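Local atomic coordinates of putative carboxylesterase (PDB entry 3BJR), a protein that probably hydrolyses carboxylic ester bonds as an alpha/beta-hydrolase, though its natural substrate is not established. Residues G135-T147 with E194-T208. Residues are numbered along the deposited sequence; the frame is centred on the assembly and turned at random.
Sequences GHIVALYNDYWAT and ELAADQHVNSDNQPT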
ATOM      1  N   GLY A 135      -7.484 -14.221  -6.161  1.00 33.03           N
ATOM      2  CA  GLY A 135      -6.868 -12.926  -6.547  1.00 34.55           C
ATOM      3  C   GLY A 135      -6.096 -13.045  -7.855  1.00 34.72           C
ATOM      4  O   GLY A 135      -5.971 -12.108  -8.634  1.00 38.61           O
ATOM      5  N   HIS A 136      -5.536 -14.216  -8.096  1.00 37.31           N
ATOM      6  CA  HIS A 136      -4.833 -14.483  -9.312  1.00 35.10           C
ATOM      7  C   HIS A 136      -5.861 -14.553 -10.455  1.00 34.91           C
ATOM      8  O   HIS A 136      -5.649 -13.972 -11.517  1.00 35.99           O
ATOM      9  CB  HIS A 136      -4.047 -15.778  -9.147  1.00 38.49           C
ATOM     10  CG  HIS A 136      -3.141 -16.125 -10.297  1.00 31.35           C
ATOM     11  ND1 HIS A 136      -2.673 -17.401 -10.495  1.00 35.07           N
ATOM     12  CD2 HIS A 136      -2.637 -15.380 -11.310  1.00 36.63           C
ATOM     13  CE1 HIS A 136      -1.912 -17.429 -11.578  1.00 35.43           C
ATOM     14  NE2 HIS A 136      -1.864 -16.212 -12.081  1.00 31.38           N
ATOM     15  N   ILE A 137      -6.955 -15.273 -10.216  1.00 34.03           N
ATOM     16  CA  ILE A 137      -8.069 -15.399 -11.140  1.00 32.43           C
ATOM     17  C   ILE A 137      -8.609 -14.040 -11.522  1.00 34.94           C
ATOM     18  O   ILE A 137      -8.802 -13.764 -12.693  1.00 34.20           O
ATOM     19  CB  ILE A 137      -9.247 -16.211 -10.520  1.00 30.53           C
ATOM     20  CG1 ILE A 137      -8.864 -17.699 -10.309  1.00 36.53           C
ATOM     21  CG2 ILE A 137     -10.504 -16.046 -11.403  1.00 26.15           C
ATOM     22  CD1 ILE A 137      -9.773 -18.451  -9.312  1.00 30.95           C
ATOM     23  N   VAL A 138      -8.864 -13.197 -10.515  1.00 33.45           N
ATOM     24  CA  VAL A 138      -9.383 -11.848 -10.760  1.00 29.76           C
ATOM     25  C   VAL A 138      -8.371 -10.928 -11.486  1.00 34.42           C
ATOM     26  O   VAL A 138      -8.754 -10.153 -12.405  1.00 34.35           O
ATOM     27  CB  VAL A 138      -9.963 -11.230  -9.445  1.00 27.02           C
ATOM     28  CG1 VAL A 138     -10.317  -9.761  -9.609  1.00 26.43           C
ATOM     29  CG2 VAL A 138     -11.245 -12.041  -8.971  1.00 22.75           C
ATOM     30  N   ALA A 139      -7.097 -11.015 -11.108  1.00 35.93           N
ATOM     31  CA  ALA A 139      -6.012 -10.244 -11.780  1.00 32.70           C
ATOM     32  C   ALA A 139      -5.965 -10.574 -13.298  1.00 33.56           C
ATOM     33  O   ALA A 139      -5.801  -9.705 -14.148  1.00 35.04           O
ATOM     34  CB  ALA A 139      -4.678 -10.536 -11.117  1.00 32.01           C
ATOM     35  N   LEU A 140      -6.111 -11.848 -13.609  1.00 32.14           N
ATOM     36  CA  LEU A 140      -6.108 -12.298 -14.963  1.00 34.87           C
ATOM     37  C   LEU A 140      -7.406 -11.960 -15.668  1.00 34.84           C
ATOM     38  O   LEU A 140      -7.390 -11.734 -16.870  1.00 35.62           O
ATOM     39  CB  LEU A 140      -5.868 -13.801 -15.060  1.00 35.70           C
ATOM     40  CG  LEU A 140      -4.479 -14.342 -14.738  1.00 33.52           C
ATOM     41  CD1 LEU A 140      -4.604 -15.875 -14.689  1.00 28.34           C
ATOM     42  CD2 LEU A 140      -3.361 -13.906 -15.767  1.00 27.87           C
ATOM     43  N   TYR A 141      -8.525 -11.954 -14.946  1.00 35.34           N
ATOM     44  CA  TYR A 141      -9.785 -11.518 -15.516  1.00 33.13           C
ATOM     45  C   TYR A 141      -9.671 -10.030 -15.970  1.00 33.62           C
ATOM     46  O   TYR A 141     -10.127  -9.655 -17.058  1.00 33.35           O
ATOM     47  CB  TYR A 141     -10.944 -11.706 -14.506  1.00 33.01           C
ATOM     48  CG  TYR A 141     -12.255 -11.502 -15.173  1.00 31.21           C
ATOM     49  CD1 TYR A 141     -12.811 -12.513 -15.971  1.00 36.18           C
ATOM     50  CD2 TYR A 141     -12.938 -10.296 -15.060  1.00 33.12           C
ATOM     51  CE1 TYR A 141     -14.029 -12.319 -16.630  1.00 33.67           C
ATOM     52  CE2 TYR A 141     -14.131 -10.098 -15.731  1.00 37.71           C
ATOM     53  CZ  TYR A 141     -14.664 -11.104 -16.518  1.00 35.01           C
ATOM     54  OH  TYR A 141     -15.847 -10.898 -17.147  1.00 32.95           O
ATOM     55  N   ASN A 142      -9.021  -9.200 -15.151  1.00 31.57           N
ATOM     56  CA  ASN A 142      -8.884  -7.796 -15.459  1.00 32.31           C
ATOM     57  C   ASN A 142      -8.058  -7.587 -16.717  1.00 34.39           C
ATOM     58  O   ASN A 142      -8.231  -6.596 -17.414  1.00 33.80           O
ATOM     59  CB  ASN A 142      -8.224  -7.051 -14.287  1.00 31.97           C
ATOM     60  CG  ASN A 142      -8.518  -5.567 -14.312  1.00 31.18           C
ATOM     61  OD1 ASN A 142      -9.435  -5.148 -15.003  1.00 33.21           O
ATOM     62  ND2 ASN A 142      -7.783  -4.780 -13.540  1.00 26.49           N
ATOM     63  N   ASP A 143      -7.162  -8.534 -16.983  1.00 34.41           N
ATOM     64  CA  ASP A 143      -6.293  -8.507 -18.154  1.00 34.94           C
ATOM     65  C   ASP A 143      -6.923  -9.029 -19.437  1.00 35.06           C
ATOM     66  O   ASP A 143      -6.575  -8.568 -20.524  1.00 33.09           O
ATOM     67  CB  ASP A 143      -5.086  -9.420 -17.950  1.00 36.98           C
ATOM     68  CG  ASP A 143      -4.013  -8.881 -16.965  1.00 44.52           C
ATOM     69  OD1 ASP A 143      -4.181  -7.860 -16.227  1.00 52.33           O
ATOM     70  OD2 ASP A 143      -2.966  -9.582 -16.938  1.00 42.43           O
ATOM     71  N   TYR A 144      -7.808 -10.008 -19.318  1.00 33.94           N
ATOM     72  CA  TYR A 144      -8.325 -10.727 -20.467  1.00 34.50           C
ATOM     73  C   TYR A 144      -9.833 -10.686 -20.736  1.00 35.79           C
ATOM     74  O   TYR A 144     -10.309 -11.346 -21.666  1.00 32.15           O
ATOM     75  CB  TYR A 144      -7.947 -12.203 -20.307  1.00 37.41           C
ATOM     76  CG  TYR A 144      -6.472 -12.516 -20.398  1.00 39.21           C
ATOM     77  CD1 TYR A 144      -5.748 -12.200 -21.535  1.00 48.46           C
ATOM     78  CD2 TYR A 144      -5.820 -13.190 -19.379  1.00 43.57           C
ATOM     79  CE1 TYR A 144      -4.394 -12.502 -21.636  1.00 51.82           C
ATOM     80  CE2 TYR A 144      -4.472 -13.498 -19.471  1.00 47.22           C
ATOM     81  CZ  TYR A 144      -3.765 -13.152 -20.590  1.00 47.12           C
ATOM     82  OH  TYR A 144      -2.428 -13.463 -20.692  1.00 53.90           O
ATOM     83  N   TRP A 145     -10.589  -9.951 -19.932  1.00 34.89           N
ATOM     84  CA  TRP A 145     -12.037  -9.890 -20.128  1.00 36.09           C
ATOM     85  C   TRP A 145     -12.488  -9.495 -21.535  1.00 36.37           C
ATOM     86  O   TRP A 145     -13.391 -10.123 -22.056  1.00 38.08           O
ATOM     87  CB  TRP A 145     -12.701  -8.952 -19.117  1.00 33.11           C
ATOM     88  CG  TRP A 145     -12.349  -7.521 -19.221  1.00 33.81           C
ATOM     89  CD1 TRP A 145     -11.310  -6.897 -18.613  1.00 32.44           C
ATOM     90  CD2 TRP A 145     -13.051  -6.501 -19.948  1.00 33.95           C
ATOM     91  NE1 TRP A 145     -11.294  -5.579 -18.937  1.00 29.34           N
ATOM     92  CE2 TRP A 145     -12.373  -5.297 -19.728  1.00 29.73           C
ATOM     93  CE3 TRP A 145     -14.191  -6.488 -20.747  1.00 33.88           C
ATOM     94  CZ2 TRP A 145     -12.794  -4.094 -20.276  1.00 34.08           C
ATOM     95  CZ3 TRP A 145     -14.592  -5.294 -21.297  1.00 35.10           C
ATOM     96  CH2 TRP A 145     -13.896  -4.119 -21.066  1.00 32.03           C
ATOM     97  N   ALA A 146     -11.847  -8.475 -22.130  1.00 37.31           N
ATOM     98  CA  ALA A 146     -12.224  -7.925 -23.442  1.00 35.12           C
ATOM     99  C   ALA A 146     -11.661  -8.701 -24.594  1.00 36.09           C
ATOM    100  O   ALA A 146     -12.123  -8.548 -25.707  1.00 36.49           O
ATOM    101  CB  ALA A 146     -11.775  -6.472 -23.571  1.00 34.22           C
ATOM    102  N   THR A 147     -10.671  -9.538 -24.308  1.00 38.01           N
ATOM    103  CA  THR A 147      -9.981 -10.331 -25.311  1.00 36.23           C
ATOM    104  C   THR A 147     -10.247 -11.829 -25.148  1.00 36.89           C
ATOM    105  O   THR A 147     -11.277 -12.327 -25.612  1.00 35.76           O
ATOM    106  CB  THR A 147      -8.473  -9.999 -25.298  1.00 36.59           C
ATOM    107  OG1 THR A 147      -7.972 -10.041 -23.954  1.00 36.19           O
ATOM    108  CG2 THR A 147      -8.252  -8.599 -25.878  1.00 33.21           C
ATOM    109  N   GLU A 194       3.079 -17.835 -19.298  1.00 88.64           N
ATOM    110  CA  GLU A 194       2.318 -16.726 -19.887  1.00 87.95           C
ATOM    111  C   GLU A 194       1.009 -16.430 -19.119  1.00 85.62           C
ATOM    112  O   GLU A 194      -0.015 -16.074 -19.738  1.00 86.25           O
ATOM    113  CB  GLU A 194       2.000 -16.987 -21.372  1.00 89.42           C
ATOM    114  CG  GLU A 194       3.212 -17.337 -22.272  1.00 92.62           C
ATOM    115  CD  GLU A 194       3.537 -18.833 -22.335  1.00 93.05           C
ATOM    116  OE1 GLU A 194       2.603 -19.643 -22.546  1.00 89.45           O
ATOM    117  OE2 GLU A 194       4.735 -19.189 -22.218  1.00 92.77           O
ATOM    118  N   LEU A 195       1.038 -16.627 -17.789  1.00 81.55           N
ATOM    119  CA  LEU A 195      -0.081 -16.291 -16.871  1.00 76.22           C
ATOM    120  C   LEU A 195       0.403 -15.365 -15.741  1.00 74.30           C
ATOM    121  O   LEU A 195      -0.195 -15.318 -14.642  1.00 68.25           O
ATOM    122  CB  LEU A 195      -0.766 -17.529 -16.284  1.00 73.55           C
ATOM    123  CG  LEU A 195      -1.555 -18.386 -17.252  1.00 69.98           C
ATOM    124  CD1 LEU A 195      -2.423 -19.343 -16.422  1.00 56.76           C
ATOM    125  CD2 LEU A 195      -2.388 -17.505 -18.223  1.00 58.57           C
ATOM    126  N   ALA A 196       1.507 -14.655 -16.017  1.00 74.38           N
ATOM    127  CA  ALA A 196       1.994 -13.609 -15.131  1.00 74.08           C
ATOM    128  C   ALA A 196       1.045 -12.428 -15.432  1.00 72.02           C
ATOM    129  O   ALA A 196       1.174 -11.777 -16.479  1.00 71.42           O
ATOM    130  CB  ALA A 196       3.458 -13.259 -15.419  1.00 73.22           C
ATOM    131  N   ALA A 197       0.060 -12.215 -14.544  1.00 68.71           N
ATOM    132  CA  ALA A 197      -0.936 -11.139 -14.679  1.00 66.97           C
ATOM    133  C   ALA A 197      -0.269  -9.747 -14.915  1.00 66.14           C
ATOM    134  O   ALA A 197      -0.801  -8.894 -15.637  1.00 63.93           O
ATOM    135  CB  ALA A 197      -1.882 -11.137 -13.451  1.00 62.65           C
ATOM    136  N   ASP A 198       0.923  -9.559 -14.340  1.00 66.58           N
ATOM    137  CA  ASP A 198       1.697  -8.317 -14.476  1.00 66.92           C
ATOM    138  C   ASP A 198       2.320  -8.144 -15.851  1.00 67.63           C
ATOM    139  O   ASP A 198       2.741  -7.044 -16.174  1.00 69.48           O
ATOM    140  CB  ASP A 198       2.796  -8.198 -13.390  1.00 66.10           C
ATOM    141  CG  ASP A 198       3.899  -9.227 -13.538  1.00 66.57           C
ATOM    142  OD1 ASP A 198       3.600 -10.444 -13.552  1.00 73.18           O
ATOM    143  OD2 ASP A 198       5.072  -8.813 -13.619  1.00 62.67           O
ATOM    144  N   GLN A 199       2.400  -9.213 -16.644  1.00 69.41           N
ATOM    145  CA  GLN A 199       2.966  -9.147 -18.009  1.00 70.67           C
ATOM    146  C   GLN A 199       1.915  -8.818 -19.094  1.00 69.17           C
ATOM    147  O   GLN A 199       2.281  -8.456 -20.228  1.00 68.79           O
ATOM    148  CB  GLN A 199       3.664 -10.469 -18.356  1.00 70.25           C
ATOM    149  CG  GLN A 199       4.867 -10.791 -17.469  1.00 72.62           C
ATOM    150  CD  GLN A 199       5.471 -12.165 -17.758  1.00 73.23           C
ATOM    151  OE1 GLN A 199       4.932 -12.965 -18.541  1.00 75.93           O
ATOM    152  NE2 GLN A 199       6.583 -12.451 -17.102  1.00 77.52           N
ATOM    153  N   HIS A 200       0.631  -8.933 -18.732  1.00 67.86           N
ATOM    154  CA  HIS A 200      -0.495  -8.752 -19.672  1.00 67.65           C
ATOM    155  C   HIS A 200      -1.510  -7.664 -19.265  1.00 62.56           C
ATOM    156  O   HIS A 200      -2.716  -7.736 -19.615  1.00 59.85           O
ATOM    157  CB  HIS A 200      -1.171 -10.113 -19.918  1.00 69.92           C
ATOM    158  CG  HIS A 200      -0.207 -11.169 -20.370  1.00 76.32           C
ATOM    159  ND1 HIS A 200       0.359 -12.082 -19.500  1.00 79.22           N
ATOM    160  CD2 HIS A 200       0.338 -11.416 -21.585  1.00 79.14           C
ATOM    161  CE1 HIS A 200       1.190 -12.863 -20.168  1.00 81.76           C
ATOM    162  NE2 HIS A 200       1.195 -12.480 -21.435  1.00 83.97           N
ATOM    163  N   VAL A 201      -0.990  -6.675 -18.522  1.00 56.10           N
ATOM    164  CA  VAL A 201      -1.722  -5.478 -18.165  1.00 49.66           C
ATOM    165  C   VAL A 201      -1.776  -4.638 -19.443  1.00 48.52           C
ATOM    166  O   VAL A 201      -0.740  -4.378 -20.062  1.00 46.81           O
ATOM    167  CB  VAL A 201      -1.055  -4.723 -17.019  1.00 48.16           C
ATOM    168  CG1 VAL A 201      -1.642  -3.293 -16.891  1.00 41.35           C
ATOM    169  CG2 VAL A 201      -1.216  -5.527 -15.746  1.00 42.63           C
ATOM    170  N   ASN A 202      -2.991  -4.242 -19.827  1.00 46.60           N
ATOM    171  CA  ASN A 202      -3.248  -3.507 -21.058  1.00 44.37           C
ATOM    172  C   ASN A 202      -4.200  -2.387 -20.735  1.00 43.87           C
ATOM    173  O   ASN A 202      -4.620  -2.262 -19.593  1.00 45.59           O
ATOM    174  CB  ASN A 202      -3.850  -4.453 -22.085  1.00 43.34           C
ATOM    175  CG  ASN A 202      -5.115  -5.121 -21.579  1.00 49.86           C
ATOM    176  OD1 ASN A 202      -6.103  -4.446 -21.309  1.00 44.68           O
ATOM    177  ND2 ASN A 202      -5.093  -6.447 -21.457  1.00 45.15           N
ATOM    178  N   SER A 203      -4.596  -1.613 -21.741  1.00 44.25           N
ATOM    179  CA  SER A 203      -5.446  -0.430 -21.537  1.00 44.71           C
ATOM    180  C   SER A 203      -6.870  -0.786 -21.142  1.00 44.41           C
ATOM    181  O   SER A 203      -7.606   0.085 -20.668  1.00 47.38           O
ATOM    182  CB  SER A 203      -5.439   0.481 -22.785  1.00 46.13           C
ATOM    183  OG  SER A 203      -6.008  -0.157 -23.922  1.00 43.31           O
ATOM    184  N   ASP A 204      -7.260  -2.048 -21.354  1.00 40.77           N
ATOM    185  CA  ASP A 204      -8.588  -2.519 -20.941  1.00 42.46           C
ATOM    186  C   ASP A 204      -8.645  -2.926 -19.459  1.00 38.90           C
ATOM    187  O   ASP A 204      -9.747  -3.233 -18.936  1.00 38.46           O
ATOM    188  CB  ASP A 204      -9.077  -3.687 -21.826  1.00 44.82           C
ATOM    189  CG  ASP A 204      -9.271  -3.300 -23.278  1.00 49.15           C
ATOM    190  OD1 ASP A 204      -9.787  -2.182 -23.526  1.00 43.20           O
ATOM    191  OD2 ASP A 204      -8.906  -4.163 -24.131  1.00 54.42           O
ATOM    192  N   ASN A 205      -7.493  -2.972 -18.785  1.00 37.93           N
ATOM    193  CA  ASN A 205      -7.507  -3.233 -17.344  1.00 37.01           C
ATOM    194  C   ASN A 205      -8.233  -2.055 -16.717  1.00 33.20           C
ATOM    195  O   ASN A 205      -7.982  -0.883 -17.036  1.00 33.39           O
ATOM    196  CB  ASN A 205      -6.116  -3.370 -16.697  1.00 36.31           C
ATOM    197  CG  ASN A 205      -5.460  -4.686 -16.979  1.00 36.53           C
ATOM    198  OD1 ASN A 205      -5.227  -5.022 -18.112  1.00 37.03           O
ATOM    199  ND2 ASN A 205      -5.134  -5.425 -15.942  1.00 39.06           N
ATOM    200  N   GLN A 206      -9.123  -2.409 -15.826  1.00 31.06           N
ATOM    201  CA  GLN A 206      -9.954  -1.495 -15.061  1.00 33.70           C
ATOM    202  C   GLN A 206      -9.359  -1.194 -13.696  1.00 35.86           C
ATOM    203  O   GLN A 206      -8.449  -1.904 -13.274  1.00 38.94           O
ATOM    204  CB  GLN A 206     -11.353  -2.139 -14.923  1.00 31.41           C
ATOM    205  CG  GLN A 206     -11.974  -2.379 -16.304  1.00 28.26           C
ATOM    206  CD  GLN A 206     -12.067  -1.099 -17.100  1.00 36.62           C
ATOM    207  OE1 GLN A 206     -12.615  -0.139 -16.613  1.00 36.23           O
ATOM    208  NE2 GLN A 206     -11.523  -1.077 -18.332  1.00 35.32           N
ATOM    209  N   PRO A 207      -9.848  -0.129 -13.015  1.00 34.67           N
ATOM    210  CA  PRO A 207      -9.338   0.267 -11.699  1.00 33.54           C
ATOM    211  C   PRO A 207      -9.244  -0.894 -10.724  1.00 36.12           C
ATOM    212  O   PRO A 207     -10.183  -1.703 -10.621  1.00 34.19           O
ATOM    213  CB  PRO A 207     -10.334   1.299 -11.229  1.00 30.89           C
ATOM    214  CG  PRO A 207     -10.794   1.957 -12.524  1.00 36.78           C
ATOM    215  CD  PRO A 207     -10.875   0.821 -13.494  1.00 36.53           C
ATOM    216  N   THR A 208      -8.124  -0.931  -9.988  1.00 35.43           N
ATOM    217  CA  THR A 208      -7.793  -2.057  -9.141  1.00 35.49           C
ATOM    218  C   THR A 208      -7.408  -1.659  -7.723  1.00 34.81           C
ATOM    219  O   THR A 208      -6.517  -0.844  -7.517  1.00 31.92           O
ATOM    220  CB  THR A 208      -6.632  -2.843  -9.796  1.00 35.54           C
ATOM    221  OG1 THR A 208      -7.007  -3.200 -11.139  1.00 32.18           O
ATOM    222  CG2 THR A 208      -6.248  -4.140  -8.992  1.00 32.91           C
TER
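Asn-142 meets Gln-206 through both ends of its amide, which lets this one helical residue read an extended backbone: OD1 accepts from Gln-206 N at 2.9 Å, and ND2 gives a nearly straight bond to Gln-206 O at 3.0 Å. With CG anti to the backbone N (chi1 -158°), the amide leaves the helix toward 194-208. Replacing Asn-142 by alanine removes both bonds and would probably leave Gln-206 N without its acceptor and Gln-206 O with one donor fewer, weakening the loop's hold on the helix.

Other polar groups bind loop and helix together. Asn-205 ND2 reaches Asp-143 OD1 on its anti side at 2.6 Å, and Asn-202 ND2 lies on a lone pair of Asp-143 O. Asn-202 OD1 also closes an Asx turn onto Asp-204 N, so asparagine suits this place by serving turn and helix at once. Asp-143 OD2 sits 2.6 Å from Ala-197 O, close enough that the acid is probably protonated. The indole NE1 of Trp-145 donates to Asp-204 O from one face of that carbonyl's plane, Gln-206 NE2 from the opposite face. His-136 NE2 points straight at Leu-195 O (3.2 Å), which lies in the ring plane.

Carbon contacts fill in between these bonds. Ala-139 CB touches Ala-197 CB at 3.7 Å, small residues allowing close approach, with Leu-140 CD2 alongside. Tyr-144 OH rests over one face of the His-200 imidazole.

The arrangement joins helix 133-153, which starts within a probable GxSxG nucleophile elbow, to the loop entering strand 208-213, as fits an alpha/beta-hydrolase fold.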